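Local coordinates for protein N-acetylneuraminate epimerase (Escherichia coli, PDB 2UVK) that catalyses the interconversion of the alpha and beta anomers of N-acetylneuraminate (sialic acid), speeding their equilibration in the bacterial periplasm, at residues Y122-V127 against K168-F173; Q58-F63 against A110-F115; P187-A192 against T216-E221; N86-Y91 against L101-P106. One frame throughout, in Å; residues are numbered along the deposited sequence. Where two conformers were deposited one is given.

Contact 1 (Y122-V127 against K168-F173)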
loop_
_atom_site.group_PDB
_atom_site.type_symbol
_atom_site.label_atom_id
_atom_site.label_comp_id
_atom_site.label_asym_id
_atom_site.label_seq_id
_atom_site.Cartn_x
_atom_site.Cartn_y
_atom_site.Cartn_z
ATOM N N TYR B 122 9.134 8.389 -12.227
ATOM C CA TYR B 122 9.188 8.275 -10.782
ATOM C C TYR B 122 7.884 8.819 -10.216
ATOM O O TYR B 122 7.410 9.878 -10.633
ATOM C CB TYR B 122 10.347 9.103 -10.239
ATOM C CG TYR B 122 11.697 8.441 -10.389
ATOM C CD1 TYR B 122 12.325 7.840 -9.311
ATOM C CD2 TYR B 122 12.336 8.416 -11.607
ATOM C CE1 TYR B 122 13.587 7.236 -9.439
ATOM C CE2 TYR B 122 13.557 7.800 -11.752
ATOM C CZ TYR B 122 14.168 7.195 -10.667
ATOM O OH TYR B 122 15.438 6.618 -10.827
ATOM N N VAL B 123 7.350 8.083 -9.239
ATOM C CA VAL B 123 6.026 8.362 -8.635
ATOM C C VAL B 123 6.151 8.376 -7.115
ATOM O O VAL B 123 6.789 7.506 -6.529
ATOM C CB VAL B 123 5.011 7.271 -9.040
ATOM C CG1 VAL B 123 3.681 7.476 -8.310
ATOM C CG2 VAL B 123 4.811 7.253 -10.567
ATOM N N THR B 124 5.568 9.383 -6.483
ATOM C CA THR B 124 5.414 9.360 -5.022
ATOM C C THR B 124 4.142 10.094 -4.670
ATOM O O THR B 124 3.553 10.770 -5.520
ATOM C CB THR B 124 6.646 9.936 -4.284
ATOM O OG1 THR B 124 6.537 9.638 -2.890
ATOM C CG2 THR B 124 6.825 11.403 -4.538
ATOM N N GLY B 125 3.713 9.922 -3.422
ATOM C CA GLY B 125 2.483 10.559 -2.960
ATOM C C GLY B 125 1.228 9.813 -3.362
ATOM O O GLY B 125 1.264 8.798 -4.049
ATOM N N GLY B 126 0.118 10.363 -2.919
ATOM C CA GLY B 126 -1.186 9.819 -3.223
ATOM C C GLY B 126 -1.887 9.226 -2.027
ATOM O O GLY B 126 -1.262 8.834 -1.018
ATOM N N VAL B 127 -3.201 9.123 -2.164
ATOM C CA VAL B 127 -4.025 8.524 -1.122
ATOM C C VAL B 127 -3.767 7.015 -1.030
ATOM O O VAL B 127 -3.183 6.402 -1.937
ATOM C CB VAL B 127 -5.513 8.762 -1.419
ATOM C CG1 VAL B 127 -5.813 10.246 -1.548
ATOM C CG2 VAL B 127 -5.982 7.955 -2.666
ATOM N N LYS B 168 4.378 7.474 1.003
ATOM C CA LYS B 168 5.686 8.114 1.185
ATOM C C LYS B 168 6.784 7.440 0.367
ATOM O O LYS B 168 7.908 7.952 0.316
ATOM C CB LYS B 168 6.108 8.128 2.669
ATOM C CG LYS B 168 6.423 6.794 3.262
ATOM C CD LYS B 168 6.995 6.924 4.681
ATOM C CE LYS B 168 7.344 5.604 5.289
ATOM N NZ LYS B 168 8.122 5.833 6.576
ATOM N N PHE B 169 6.484 6.298 -0.257
ATOM C CA PHE B 169 7.468 5.573 -1.054
ATOM C C PHE B 169 7.696 6.266 -2.378
ATOM O O PHE B 169 6.819 6.939 -2.903
ATOM C CB PHE B 169 7.047 4.138 -1.294
ATOM C CG PHE B 169 7.018 3.312 -0.055
ATOM C CD1 PHE B 169 8.186 2.769 0.447
ATOM C CD2 PHE B 169 5.833 3.074 0.619
ATOM C CE1 PHE B 169 8.175 1.991 1.571
ATOM C CE2 PHE B 169 5.816 2.301 1.745
ATOM C CZ PHE B 169 7.003 1.769 2.234
ATOM N N LEU B 170 8.903 6.078 -2.908
ATOM C CA LEU B 170 9.257 6.534 -4.245
ATOM C C LEU B 170 9.359 5.297 -5.133
ATOM O O LEU B 170 10.106 4.362 -4.830
ATOM C CB LEU B 170 10.601 7.274 -4.223
ATOM C CG LEU B 170 11.058 7.927 -5.533
ATOM C CD1 LEU B 170 10.174 9.052 -5.935
ATOM C CD2 LEU B 170 12.510 8.422 -5.381
ATOM N N LEU B 171 8.586 5.294 -6.220
ATOM C CA LEU B 171 8.487 4.166 -7.135
ATOM C C LEU B 171 9.082 4.588 -8.470
ATOM O O LEU B 171 8.974 5.752 -8.850
ATOM C CB LEU B 171 7.006 3.800 -7.346
ATOM C CG LEU B 171 6.107 3.650 -6.096
ATOM C CD1 LEU B 171 4.651 3.366 -6.562
ATOM C CD2 LEU B 171 6.616 2.602 -5.157
ATOM N N SER B 172 9.701 3.658 -9.186
ATOM C CA SER B 172 10.136 3.963 -10.550
ATOM C C SER B 172 9.577 2.939 -11.534
ATOM O O SER B 172 9.619 1.728 -11.295
ATOM C CB SER B 172 11.670 4.067 -10.655
ATOM O OG SER B 172 12.314 2.834 -10.387
ATOM N N PHE B 173 9.025 3.468 -12.616
ATOM C CA PHE B 173 8.485 2.686 -13.722
ATOM C C PHE B 173 9.467 2.799 -14.889
ATOM O O PHE B 173 9.793 3.906 -15.314
ATOM C CB PHE B 173 7.119 3.249 -14.124
ATOM C CG PHE B 173 6.607 2.749 -15.449
ATOM C CD1 PHE B 173 5.940 1.552 -15.551
ATOM C CD2 PHE B 173 6.782 3.512 -16.609
ATOM C CE1 PHE B 173 5.447 1.094 -16.782
ATOM C CE2 PHE B 173 6.285 3.051 -17.810
ATOM C CZ PHE B 173 5.634 1.849 -17.890
HETATM O O HOH W 1 7.281 10.879 -0.588
#

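Contact 2 (Q58-F63 against A110-F115)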
loop_
_atom_site.group_PDB
_atom_site.type_symbol
_atom_site.label_atom_id
_atom_site.label_comp_id
_atom_site.label_asym_id
_atom_site.label_seq_id
_atom_site.Cartn_x
_atom_site.Cartn_y
_atom_site.Cartn_z
ATOM N N GLN B 58 -7.174 13.457 -11.372
ATOM C CA GLN B 58 -5.935 13.315 -10.611
ATOM C C GLN B 58 -4.995 12.210 -11.121
ATOM O O GLN B 58 -4.179 11.658 -10.373
ATOM C CB GLN B 58 -6.195 13.162 -9.097
ATOM C CG GLN B 58 -6.946 14.348 -8.500
ATOM C CD GLN B 58 -7.026 14.297 -7.005
ATOM O OE1 GLN B 58 -6.011 14.183 -6.334
ATOM N NE2 GLN B 58 -8.234 14.334 -6.470
ATOM N N ALA B 59 -5.078 11.892 -12.417
ATOM C CA ALA B 59 -4.027 11.103 -13.069
ATOM C C ALA B 59 -2.760 11.933 -13.250
ATOM O O ALA B 59 -2.754 13.161 -13.101
ATOM C CB ALA B 59 -4.515 10.628 -14.420
ATOM N N THR B 60 -1.683 11.240 -13.568
ATOM C CA THR B 60 -0.442 11.938 -13.957
ATOM C C THR B 60 0.013 11.385 -15.301
ATOM O O THR B 60 -0.476 10.359 -15.779
ATOM C CB THR B 60 0.699 11.721 -12.941
ATOM O OG1 THR B 60 1.020 10.332 -12.861
ATOM C CG2 THR B 60 0.329 12.280 -11.562
ATOM N N SER B 61 0.966 12.067 -15.924
ATOM C CA SER B 61 1.484 11.617 -17.212
ATOM C C SER B 61 2.927 12.051 -17.406
ATOM O O SER B 61 3.336 13.071 -16.861
ATOM C CB SER B 61 0.607 12.151 -18.349
ATOM O OG SER B 61 0.523 13.571 -18.324
ATOM N N ALA B 62 3.653 11.266 -18.207
ATOM C CA ALA B 62 5.073 11.501 -18.482
ATOM C C ALA B 62 5.364 11.150 -19.910
ATOM O O ALA B 62 4.864 10.163 -20.401
ATOM C CB ALA B 62 5.903 10.648 -17.599
ATOM N N PHE B 63 6.165 11.986 -20.573
ATOM C CA PHE B 63 6.696 11.659 -21.902
ATOM C C PHE B 63 8.058 11.050 -21.735
ATOM O O PHE B 63 8.912 11.611 -21.043
ATOM C CB PHE B 63 6.827 12.875 -22.816
ATOM C CG PHE B 63 5.821 12.895 -23.898
ATOM C CD1 PHE B 63 4.844 13.859 -23.924
ATOM C CD2 PHE B 63 5.814 11.899 -24.869
ATOM C CE1 PHE B 63 3.897 13.856 -24.902
ATOM C CE2 PHE B 63 4.857 11.889 -25.871
ATOM C CZ PHE B 63 3.892 12.871 -25.888
ATOM N N ALA B 110 -3.514 8.234 -6.895
ATOM C CA ALA B 110 -4.366 9.417 -7.016
ATOM C C ALA B 110 -3.939 10.465 -6.031
ATOM O O ALA B 110 -3.917 10.175 -4.842
ATOM C CB ALA B 110 -5.861 9.080 -6.806
ATOM N N GLY B 111 -3.576 11.644 -6.544
ATOM C CA GLY B 111 -2.918 12.651 -5.732
ATOM C C GLY B 111 -1.409 12.490 -5.721
ATOM O O GLY B 111 -0.703 13.253 -5.064
ATOM N N HIS B 112 -0.925 11.488 -6.429
ATOM C CA HIS B 112 0.501 11.280 -6.636
ATOM C C HIS B 112 1.064 12.371 -7.549
ATOM O O HIS B 112 0.348 13.105 -8.253
ATOM C CB HIS B 112 0.743 9.906 -7.240
ATOM C CG HIS B 112 0.037 9.689 -8.538
ATOM N ND1 HIS B 112 -1.329 9.860 -8.684
ATOM C CD2 HIS B 112 0.509 9.324 -9.758
ATOM C CE1 HIS B 112 -1.656 9.625 -9.944
ATOM N NE2 HIS B 112 -0.562 9.284 -10.608
ATOM N N VAL B 113 2.392 12.442 -7.547
ATOM C CA VAL B 113 3.104 13.205 -8.559
ATOM C C VAL B 113 3.864 12.228 -9.454
ATOM O O VAL B 113 4.047 11.061 -9.109
ATOM C CB VAL B 113 4.088 14.226 -7.932
ATOM C CG1 VAL B 113 3.320 15.292 -7.148
ATOM C CG2 VAL B 113 5.163 13.521 -7.122
ATOM N N THR B 114 4.304 12.711 -10.610
ATOM C CA THR B 114 5.201 11.928 -11.458
ATOM C C THR B 114 6.196 12.852 -12.137
ATOM O O THR B 114 5.852 13.957 -12.578
ATOM C CB THR B 114 4.381 11.123 -12.499
ATOM O OG1 THR B 114 3.487 10.257 -11.800
ATOM C CG2 THR B 114 5.256 10.276 -13.399
ATOM N N PHE B 115 7.455 12.410 -12.138
ATOM C CA PHE B 115 8.521 13.109 -12.863
ATOM C C PHE B 115 9.406 12.109 -13.591
ATOM O O PHE B 115 9.435 10.928 -13.263
ATOM C CB PHE B 115 9.348 14.002 -11.920
ATOM C CG PHE B 115 10.066 13.266 -10.811
ATOM C CD1 PHE B 115 11.412 12.973 -10.915
ATOM C CD2 PHE B 115 9.412 12.914 -9.634
ATOM C CE1 PHE B 115 12.090 12.329 -9.878
ATOM C CE2 PHE B 115 10.089 12.267 -8.610
ATOM C CZ PHE B 115 11.432 11.967 -8.744
HETATM O O HOH W 2 -2.424 13.199 -8.901
HETATM O O HOH W 3 5.772 13.510 -15.250
#

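Contact 3 (P187-A192 against T216-E221)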
loop_
_atom_site.group_PDB
_atom_site.type_symbol
_atom_site.label_atom_id
_atom_site.label_comp_id
_atom_site.label_asym_id
_atom_site.label_seq_id
_atom_site.Cartn_x
_atom_site.Cartn_y
_atom_site.Cartn_z
ATOM N N PRO B 187 11.906 10.225 4.330
ATOM C CA PRO B 187 12.049 10.097 5.773
ATOM C C PRO B 187 10.909 10.670 6.619
ATOM O O PRO B 187 10.870 10.429 7.837
ATOM C CB PRO B 187 13.323 10.900 6.066
ATOM C CG PRO B 187 13.953 11.246 4.727
ATOM C CD PRO B 187 12.875 11.141 3.709
ATOM N N TRP B 188 9.975 11.384 5.984
ATOM C CA TRP B 188 8.925 12.124 6.682
ATOM C C TRP B 188 7.542 11.506 6.388
ATOM O O TRP B 188 7.182 10.524 7.016
ATOM C CB TRP B 188 9.031 13.603 6.310
ATOM C CG TRP B 188 10.393 14.123 6.735
ATOM C CD1 TRP B 188 10.837 14.251 8.010
ATOM C CD2 TRP B 188 11.481 14.489 5.886
ATOM N NE1 TRP B 188 12.130 14.695 8.012
ATOM C CE2 TRP B 188 12.551 14.860 6.724
ATOM C CE3 TRP B 188 11.656 14.570 4.499
ATOM C CZ2 TRP B 188 13.777 15.268 6.223
ATOM C CZ3 TRP B 188 12.875 14.978 4.010
ATOM C CH2 TRP B 188 13.919 15.341 4.869
ATOM N N TYR B 189 6.781 12.070 5.461
ATOM C CA TYR B 189 5.411 11.596 5.210
ATOM C C TYR B 189 5.053 11.853 3.753
ATOM O O TYR B 189 5.654 12.697 3.091
ATOM C CB TYR B 189 4.407 12.302 6.141
ATOM C CG TYR B 189 4.519 13.796 6.099
ATOM C CD1 TYR B 189 3.810 14.554 5.182
ATOM C CD2 TYR B 189 5.376 14.475 6.974
ATOM C CE1 TYR B 189 3.940 15.914 5.118
ATOM C CE2 TYR B 189 5.513 15.844 6.914
ATOM C CZ TYR B 189 4.798 16.577 5.988
ATOM O OH TYR B 189 4.956 17.938 5.928
ATOM N N GLY B 190 4.059 11.126 3.254
ATOM C CA GLY B 190 3.542 11.358 1.906
ATOM C C GLY B 190 2.427 12.381 1.910
ATOM O O GLY B 190 1.858 12.667 2.951
ATOM N N THR B 191 2.182 12.964 0.741
ATOM C CA THR B 191 1.105 13.907 0.543
ATOM C C THR B 191 0.285 13.493 -0.686
ATOM O O THR B 191 0.717 12.683 -1.491
ATOM C CB THR B 191 1.652 15.322 0.245
ATOM O OG1 THR B 191 2.403 15.281 -0.986
ATOM C CG2 THR B 191 2.521 15.844 1.428
ATOM N N ALA B 192 -0.876 14.119 -0.806
ATOM C CA ALA B 192 -1.721 13.989 -1.989
ATOM C C ALA B 192 -1.921 15.402 -2.548
ATOM O O ALA B 192 -2.314 16.302 -1.836
ATOM C CB ALA B 192 -3.056 13.339 -1.614
ATOM N N THR B 216 0.056 20.709 4.010
ATOM C CA THR B 216 1.370 21.053 4.543
ATOM C C THR B 216 1.980 22.206 3.740
ATOM O O THR B 216 1.730 22.315 2.533
ATOM C CB THR B 216 2.321 19.850 4.515
ATOM O OG1 THR B 216 3.577 20.214 5.103
ATOM C CG2 THR B 216 2.573 19.380 3.106
ATOM N N ASP B 217 2.742 23.096 4.404
ATOM C CA ASP B 217 3.498 24.125 3.701
ATOM C C ASP B 217 4.926 23.646 3.391
ATOM O O ASP B 217 5.743 24.412 2.894
ATOM C CB ASP B 217 3.513 25.444 4.493
ATOM C CG ASP B 217 4.262 25.334 5.780
ATOM O OD1 ASP B 217 4.545 24.201 6.204
ATOM O OD2 ASP B 217 4.564 26.406 6.369
ATOM N N ALA B 218 5.186 22.352 3.608
ATOM C CA ALA B 218 6.507 21.797 3.376
ATOM C C ALA B 218 6.923 21.855 1.910
ATOM O O ALA B 218 6.071 21.829 0.984
ATOM C CB ALA B 218 6.580 20.372 3.888
ATOM N N VAL B 219 8.238 21.857 1.708
ATOM C CA VAL B 219 8.883 21.728 0.431
ATOM C C VAL B 219 9.990 20.729 0.627
ATOM O O VAL B 219 10.885 20.955 1.436
ATOM C CB VAL B 219 9.505 23.034 -0.053
ATOM C CG1 VAL B 219 10.258 22.841 -1.368
ATOM C CG2 VAL B 219 8.439 24.103 -0.122
ATOM N N PHE B 220 9.928 19.608 -0.076
ATOM C CA PHE B 220 10.964 18.596 -0.015
ATOM C C PHE B 220 11.803 18.597 -1.275
ATOM O O PHE B 220 11.293 18.759 -2.369
ATOM C CB PHE B 220 10.353 17.219 0.180
ATOM C CG PHE B 220 9.458 17.121 1.377
ATOM C CD1 PHE B 220 9.996 17.008 2.645
ATOM C CD2 PHE B 220 8.070 17.120 1.237
ATOM C CE1 PHE B 220 9.196 16.921 3.732
ATOM C CE2 PHE B 220 7.248 17.010 2.340
ATOM C CZ PHE B 220 7.811 16.906 3.594
ATOM N N GLU B 221 13.107 18.382 -1.106
ATOM C CA GLU B 221 14.017 18.254 -2.198
ATOM C C GLU B 221 14.569 16.842 -2.216
ATOM O O GLU B 221 15.087 16.326 -1.205
ATOM C CB GLU B 221 15.161 19.254 -1.995
ATOM C CG GLU B 221 16.142 19.319 -3.103
ATOM C CD GLU B 221 17.208 20.304 -2.749
ATOM O OE1 GLU B 221 18.116 19.892 -1.978
ATOM O OE2 GLU B 221 17.056 21.483 -3.163
#

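Contact 4 (N86-Y91 against L101-P106)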
loop_
_atom_site.group_PDB
_atom_site.type_symbol
_atom_site.label_atom_id
_atom_site.label_comp_id
_atom_site.label_asym_id
_atom_site.label_seq_id
_atom_site.Cartn_x
_atom_site.Cartn_y
_atom_site.Cartn_z
ATOM N N ASN B 86 -4.391 1.847 -10.365
ATOM C CA ASN B 86 -2.943 1.614 -10.233
ATOM C C ASN B 86 -2.327 1.243 -11.567
ATOM O O ASN B 86 -1.318 0.566 -11.612
ATOM C CB ASN B 86 -2.623 0.512 -9.211
ATOM C CG ASN B 86 -2.890 -0.902 -9.751
ATOM O OD1 ASN B 86 -3.853 -1.106 -10.517
ATOM N ND2 ASN B 86 -2.053 -1.874 -9.379
ATOM N N ASP B 87 -2.959 1.681 -12.651
ATOM C CA ASP B 87 -2.571 1.212 -13.982
ATOM C C ASP B 87 -1.747 2.215 -14.783
ATOM O O ASP B 87 -1.542 3.366 -14.369
ATOM C CB ASP B 87 -3.810 0.771 -14.782
ATOM C CG ASP B 87 -4.833 1.874 -14.964
ATOM O OD1 ASP B 87 -4.584 3.038 -14.533
ATOM O OD2 ASP B 87 -5.929 1.584 -15.519
ATOM N N VAL B 88 -1.226 1.723 -15.910
ATOM C CA VAL B 88 -0.458 2.549 -16.840
ATOM C C VAL B 88 -0.992 2.317 -18.258
ATOM O O VAL B 88 -1.198 1.170 -18.677
ATOM C CB VAL B 88 1.035 2.174 -16.792
ATOM C CG1 VAL B 88 1.882 3.134 -17.668
ATOM C CG2 VAL B 88 1.551 2.123 -15.355
ATOM N N HIS B 89 -1.247 3.421 -18.945
ATOM C CA HIS B 89 -1.585 3.400 -20.367
ATOM C C HIS B 89 -0.487 4.095 -21.140
ATOM O O HIS B 89 0.145 5.008 -20.645
ATOM C CB HIS B 89 -2.917 4.093 -20.593
ATOM C CG HIS B 89 -4.104 3.281 -20.174
ATOM N ND1 HIS B 89 -4.488 3.140 -18.859
ATOM C CD2 HIS B 89 -5.017 2.590 -20.904
ATOM C CE1 HIS B 89 -5.582 2.392 -18.797
ATOM N NE2 HIS B 89 -5.925 2.049 -20.028
ATOM N N LYS B 90 -0.267 3.639 -22.376
ATOM C CA LYS B 90 0.727 4.247 -23.260
ATOM C C LYS B 90 0.064 4.753 -24.518
ATOM O O LYS B 90 -0.684 4.018 -25.158
ATOM C CB LYS B 90 1.783 3.212 -23.630
ATOM C CG LYS B 90 2.839 3.702 -24.607
ATOM C CD LYS B 90 3.945 2.681 -24.792
ATOM C CE LYS B 90 3.474 1.445 -25.534
ATOM N NZ LYS B 90 3.255 1.679 -26.990
ATOM N N TYR B 91 0.346 5.997 -24.866
ATOM C CA TYR B 91 -0.137 6.594 -26.122
ATOM C C TYR B 91 1.038 6.800 -27.056
ATOM O O TYR B 91 2.042 7.407 -26.688
ATOM C CB TYR B 91 -0.799 7.928 -25.852
ATOM C CG TYR B 91 -1.177 8.710 -27.091
ATOM C CD1 TYR B 91 -2.300 8.380 -27.839
ATOM C CD2 TYR B 91 -0.401 9.787 -27.511
ATOM C CE1 TYR B 91 -2.657 9.112 -28.956
ATOM C CE2 TYR B 91 -0.755 10.514 -28.660
ATOM C CZ TYR B 91 -1.877 10.173 -29.349
ATOM O OH TYR B 91 -2.222 10.870 -30.476
ATOM N N LEU B 101 -1.004 -1.081 -20.464
ATOM C CA LEU B 101 0.154 -1.930 -20.242
ATOM C C LEU B 101 -0.196 -2.994 -19.207
ATOM O O LEU B 101 -1.028 -2.756 -18.299
ATOM C CB LEU B 101 1.378 -1.110 -19.800
ATOM C CG LEU B 101 1.795 0.041 -20.719
ATOM C CD1 LEU B 101 3.054 0.714 -20.187
ATOM C CD2 LEU B 101 2.007 -0.440 -22.161
HETATM N N MSE B 102 0.406 -4.171 -19.350
HETATM C CA MSE B 102 0.305 -5.184 -18.306
HETATM C C MSE B 102 1.357 -4.804 -17.295
HETATM O O MSE B 102 2.526 -5.139 -17.439
HETATM C CB MSE B 102 0.535 -6.583 -18.880
HETATM C CG MSE B 102 0.379 -7.674 -17.825
HETATM SE SE MSE B 102 0.362 -9.445 -18.623
HETATM C CE MSE B 102 -1.536 -9.591 -19.109
ATOM N N SER B 103 0.936 -4.047 -16.280
ATOM C CA SER B 103 1.844 -3.427 -15.344
ATOM C C SER B 103 1.057 -3.100 -14.085
ATOM O O SER B 103 0.015 -2.470 -14.184
ATOM C CB SER B 103 2.361 -2.141 -15.956
ATOM O OG SER B 103 3.303 -1.509 -15.136
ATOM N N HIS B 104 1.579 -3.481 -12.930
ATOM C CA HIS B 104 0.834 -3.329 -11.667
ATOM C C HIS B 104 1.621 -2.519 -10.650
ATOM O O HIS B 104 2.538 -3.045 -10.012
ATOM C CB HIS B 104 0.533 -4.718 -11.119
ATOM C CG HIS B 104 -0.404 -5.484 -11.998
ATOM N ND1 HIS B 104 0.000 -6.461 -12.885
ATOM C CD2 HIS B 104 -1.742 -5.355 -12.154
ATOM C CE1 HIS B 104 -1.062 -6.916 -13.527
ATOM N NE2 HIS B 104 -2.121 -6.242 -13.129
ATOM N N ALA B 105 1.270 -1.247 -10.495
ATOM C CA ALA B 105 1.928 -0.424 -9.491
ATOM C C ALA B 105 1.581 -0.950 -8.096
ATOM O O ALA B 105 0.438 -1.332 -7.836
ATOM C CB ALA B 105 1.497 1.019 -9.651
ATOM N N PRO B 106 2.568 -0.981 -7.198
ATOM C CA PRO B 106 2.328 -1.503 -5.864
ATOM C C PRO B 106 1.371 -0.695 -5.006
ATOM O O PRO B 106 0.867 -1.221 -3.997
ATOM C CB PRO B 106 3.729 -1.545 -5.245
ATOM C CG PRO B 106 4.483 -0.557 -6.007
ATOM C CD PRO B 106 4.004 -0.684 -7.397
HETATM O O HOH W 4 -1.541 -1.068 -16.203
#

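Contact 1 (Y122-V127 against K168-F173)
The second and third strands of a Kelch propeller blade pair here, with Val-123 opposite Leu-171. They run antiparallel, and their axes come within 4.6 Å. Two backbone bonds close the hydrogen-bonded pair. Val-123 N donates to Leu-171 O, and Leu-171 N returns the bond to Val-123 O, both at 2.9 Å. The second is the straighter, with 168° at the hydrogen.

Next to it, Tyr-122 and Ser-172 form a non-hydrogen-bonded pair. Ser-172 CB sits over one face of the tyrosine ring, 4.0 Å from its centroid, in a CH-pi contact. Leu-170 CG meets the edge of the same ring, 4.0 Å from Tyr-122 CD1. On the other face of the sheet, the CB atoms of Val-123 and Leu-171 lie side by side.

The strands 112-117 and 179-185 flank this pair and complete the four-stranded blade. Gly-125 and Gly-126 follow Thr-124 as the glycine doublet of the Kelch motif. Both have positive phi.

Just before the doublet, Thr-124 makes a side-chain bond to the partner strand. Its OG1 is anti to the backbone N (chi1 -169°) and donates to Phe-169 O at 2.7 Å, from above the carbonyl plane. A water donates to the same OG1 at 2.7 Å and also to Lys-168 O, so it links Thr-124 to the residue just ahead of the strand 169-174. The amine of Lys-168 forms a salt bridge with Glu-185 of the second subunit.

Contact 2 (Q58-F63 against A110-F115)
Thr-60 carries this contact, meeting both His-112 and Thr-114. Its CB lies 3.3 Å from Thr-114 OG1. From there the two branches part. Thr-60 OG1 and Thr-114 OG1 are hydrogen-bonded at 2.7 Å, and either could be the donor. The methyl CG2 goes to the imidazole. It lies over one face of the His-112 ring, 3.5 Å from the centroid, in a CH-pi contact displaced toward the NE2 and CD2 side. The same methyl is 3.4 Å from His-112 O. This split follows from chi1 of 61°, which sets OG1 between the backbone N and the carbonyl carbon and leaves CG2 beside the N.

The histidine has a second anchor: its NE2 is hydrogen-bonded to Phe-71 O of the strand 67-71. At the far end of the strand pair, Ala-62 CB touches Thr-114 CG2. At the near end, the Gln-58 side chain lies against Gly-111, with OE1 3.5 Å from its CA.

Two waters fill in where the backbones stand apart. One donates to Gln-58 O and to His-112 O, both at 2.8 Å, and accepts weakly from Gly-111 N. The other joins Ser-61 O to Thr-114 O, the latter bond weak.

The strands 60-64 and 112-117 are the first strands of successive blades, and here they run nearly parallel, 4° apart. Their axes are 6.7 Å apart, too far for sheet pairing. Without backbone pairing, the spacing of the two blades here probably depends on the threonine pair, the ring contact and the waters.

Contact 3 (P187-A192 against T216-E221)
The 187-192 loop crosses the 216-221 segment at a wide angle, with end-to-end directions 118° apart, and side chains bridge the gap. Tyr-189, Trp-188 and Phe-220 form an aromatic cluster. Phe-220 turns its edge to the face of Tyr-189, a T-shaped pair with planes at 80° and centroids 5.6 Å apart. Phe-220 CZ leads, lying 3.9 Å from Tyr-189 CZ. With Trp-188 the geometry differs. The two planes are near parallel, at 19°, but strongly offset, with little stacking. Contact is made by Trp-188 CE3, 3.5 Å from Phe-220 CD1.

The loop leads from the outer strand 179-185 of one propeller blade to the inner strand 195-199 of the next. Phe-220 lies on the third strand of that next blade, so the cluster joins the linker to the blade that it enters. Lys-233 adds a cation-pi contact to Trp-188.

Beyond the rings the chemistry turns polar. Tyr-189 OH and Thr-216 OG1 are hydrogen-bonded at 2.8 Å, and the threonine oxygen meets the ring edge in its plane. That oxygen also accepts from Ala-218 N at 3.1 Å, closing an ST turn. Ala-218 CB packs on the tyrosine hydroxyl. Deeper in, the methyls of Thr-191 and Thr-216 touch at 3.9 Å, and the Thr-191 side chain is about 6 Å from that of Glu-209, the predicted proton acceptor.

Contact 4 (N86-Y91 against L101-P106)
Asn-86 and Ala-105 are joined by two hydrogen bonds. The side-chain amide supplies the firmer one: Asn-86 ND2 donates to Ala-105 O at 3.0 Å, with 169° at the hydrogen. The acceptor lies almost in the amide plane, and the donor meets a lone pair of the carbonyl. A chi1 of 76° brings the amide round to this position. In return Ala-105 N donates to Asn-86 O, but weakly, at 3.4 Å. Ala-105 O takes a second bond from Asn-130 of the second subunit, so the asparagine probably helps position a carbonyl that also bonds across the dimer.

Further along, Leu-101 N donates to Val-88 O at 2.9 Å. Between these two sites the chains are linked by water. It accepts from Val-88 N at 2.8 Å and sits close to two carbonyls, 2.7 Å from Leu-101 O and 2.9 Å from Ser-103 O.

The apolar contacts centre on Leu-101. One branch, CD1, reaches Val-88 CG1 at 3.7 Å. The other, CD2, lies against CB of Lys-90 at 3.9 Å, where the two side chains cross at about a right angle. Val-88 uses its other methyl on Ser-103 OG, and that hydroxyl is hydrogen-bonded to Gln-178 O. Phe-173, from the next blade, packs on Val-88, Leu-101 and Ser-103.

The strand 88-92 is the third of its sheet, and the 101-106 segment follows directly on the fourth, 97-100. The arrangement is that of the outer side of a Kelch propeller blade, where the chain, past its last strand, leaves the blade and heads for the next.

Overall arrangement
Contact 1 lies within one blade and is buried, held by regular antiparallel pairing. Contact 2 is also buried and lies nearest the chain's centre. It joins two blades through side chains and water instead. Contacts 3 and 4 are partly buried: contact 3 relies on an aromatic cluster with a hydroxyl bond, contact 4 on an amide, a water and a leucine. Contacts 1 and 2 share a sheet, since the strands 112-117 and 120-125 are neighbours. Contact 3 reaches contact 1 through Gly-126 N and Thr-191 O. Contact 4 is nested in the chain loop that contact 2 closes, yet lies farthest from the chain's centre. Contacts 1 and 4 both touch the second subunit.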